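Local atomic coordinates of TqaA (Penicillium aethiopicum, PDB entry 5EJD), a protein that is part of a fungal nonribosomal peptide synthetase, represented here by its third thiolation (peptidyl carrier) domain, which bears a covalently attached 4'-phosphopantetheine arm. Residues Q3-T6 / D7-E11. Numbering follows the deposited sequence.
Sequences QLST and DAERE
T6 meets E9 at the start of helix 7-20, where the threonine occupies the N-cap position. Its OG1 accepts from E9 N at 3.0 Å, and an N-H...O angle of 163° identifies a well-directed capping bond. The hydroxyl can turn back to the first helical turn because it stands between its own backbone N and carbonyl carbon (chi1 83°). The CG atom of E9 lies 3.4 Å from T6 OG1, so the glutamate packs its aliphatic part against the group that caps its amide. T6 O, in turn, takes R10 N at 3.2 Å, the first i to i+4 bond of the helix.

The E9 side chain, extended beyond CG, runs back past the cap to S5. There its OE1 receives S5 N at 3.0 Å in a nearly straight bond. The donor approaches on the anti side, 27° out of the carboxylate plane; S5 OG adds a weak bond to the same oxygen. Backbone-to-side-chain bonds therefore run in both directions between the helix start and the preceding loop, at the N-terminal entry to the first helix of this carrier-protein helical bundle. E9 is buried, with L68, S69 and A72 of helix 68-74 against its side chain. Replacing E9 by alanine would probably leave S5 N and S5 OG without the carboxylate oxygen and take away most of the side chain lying against L68, S69 and A72.

L4 lies aslant the base of the E9 side chain, its CD2 atom 4.1 Å from E9 CB. On a more exposed side, R10 reaches back along the loop with its chain extended from CG to NE: T6 O sits above one guanidinium face, offset toward its rim, while NH2 makes a weak bond to S5 O. A salt bridge from R10 NH1 to D7 OD1, 2.6 Å long, helps to set the guanidinium's orientation.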
loop_
_atom_site.group_PDB
_atom_site.type_symbol
_atom_site.label_atom_id
_atom_site.label_comp_id
_atom_site.label_asym_id
_atom_site.label_seq_id
_atom_site.Cartn_x
_atom_site.Cartn_y
_atom_site.Cartn_z
ATOM N N GLN B 3 18.942 31.229 -7.276
ATOM C CA GLN B 3 19.236 31.111 -5.840
ATOM C C GLN B 3 17.980 31.040 -4.946
ATOM O O GLN B 3 16.921 31.597 -5.255
ATOM C CB GLN B 3 20.143 32.281 -5.392
ATOM C CG GLN B 3 20.860 32.137 -4.087
ATOM C CD GLN B 3 21.271 33.468 -3.426
ATOM O OE1 GLN B 3 20.965 34.557 -3.918
ATOM N NE2 GLN B 3 21.980 33.369 -2.308
ATOM N N LEU B 4 18.107 30.311 -3.842
ATOM C CA LEU B 4 17.035 30.252 -2.852
ATOM C C LEU B 4 17.032 31.537 -2.033
ATOM O O LEU B 4 18.029 31.905 -1.409
ATOM C CB LEU B 4 17.187 29.044 -1.938
ATOM C CG LEU B 4 17.283 27.657 -2.602
ATOM C CD1 LEU B 4 17.930 26.635 -1.687
ATOM C CD2 LEU B 4 15.968 27.191 -3.185
ATOM N N SER B 5 15.871 32.164 -1.982
ATOM C CA SER B 5 15.751 33.523 -1.507
ATOM C C SER B 5 14.967 33.615 -0.171
ATOM O O SER B 5 15.302 34.447 0.645
ATOM C CB SER B 5 15.187 34.450 -2.586
ATOM O OG SER B 5 13.797 34.306 -2.621
ATOM N N THR B 6 13.966 32.764 0.072
ATOM C CA THR B 6 13.187 32.829 1.322
ATOM C C THR B 6 13.514 31.675 2.239
ATOM O O THR B 6 14.160 30.722 1.847
ATOM C CB THR B 6 11.651 32.845 1.075
ATOM O OG1 THR B 6 11.157 31.510 0.895
ATOM C CG2 THR B 6 11.291 33.683 -0.155
ATOM N N ASP B 7 13.058 31.763 3.473
ATOM C CA ASP B 7 13.235 30.670 4.434
ATOM C C ASP B 7 12.424 29.436 4.086
ATOM O O ASP B 7 12.842 28.316 4.381
ATOM C CB ASP B 7 12.861 31.125 5.862
ATOM C CG ASP B 7 13.953 31.974 6.509
ATOM O OD1 ASP B 7 15.115 31.975 6.024
ATOM O OD2 ASP B 7 13.656 32.658 7.514
ATOM N N ALA B 8 11.230 29.660 3.549
ATOM C CA ALA B 8 10.386 28.599 3.075
ATOM C C ALA B 8 11.061 27.844 1.889
ATOM O O ALA B 8 11.000 26.621 1.836
ATOM C CB ALA B 8 9.020 29.140 2.656
ATOM N N GLU B 9 11.698 28.574 0.974
ATOM C CA GLU B 9 12.400 27.951 -0.129
ATOM C C GLU B 9 13.531 27.098 0.395
ATOM O O GLU B 9 13.735 25.991 -0.079
ATOM C CB GLU B 9 12.889 28.975 -1.151
ATOM C CG GLU B 9 11.764 29.717 -1.870
ATOM C CD GLU B 9 12.235 30.603 -3.042
ATOM O OE1 GLU B 9 13.445 30.916 -3.165
ATOM O OE2 GLU B 9 11.360 31.035 -3.830
ATOM N N ARG B 10 14.250 27.562 1.397
ATOM C CA ARG B 10 15.337 26.768 1.944
ATOM C C ARG B 10 14.846 25.504 2.594
ATOM O O ARG B 10 15.480 24.461 2.450
ATOM C CB ARG B 10 16.183 27.566 2.963
ATOM C CG ARG B 10 17.074 28.621 2.322
ATOM C CD ARG B 10 17.835 29.499 3.306
ATOM N NE ARG B 10 18.037 30.769 2.612
ATOM C CZ ARG B 10 17.334 31.883 2.808
ATOM N NH1 ARG B 10 16.401 31.955 3.747
ATOM N NH2 ARG B 10 17.595 32.942 2.064
ATOM N N GLU B 11 13.805 25.613 3.406
ATOM C CA GLU B 11 13.345 24.452 4.156
ATOM C C GLU B 11 12.800 23.420 3.159
ATOM O O GLU B 11 13.045 22.229 3.286
ATOM C CB GLU B 11 12.349 24.736 5.322
ATOM C CG GLU B 11 12.908 24.296 6.685
ATOM C CD GLU B 11 13.400 22.832 6.858
ATOM O OE1 GLU B 11 13.159 21.864 6.081
ATOM O OE2 GLU B 11 14.067 22.645 7.888
#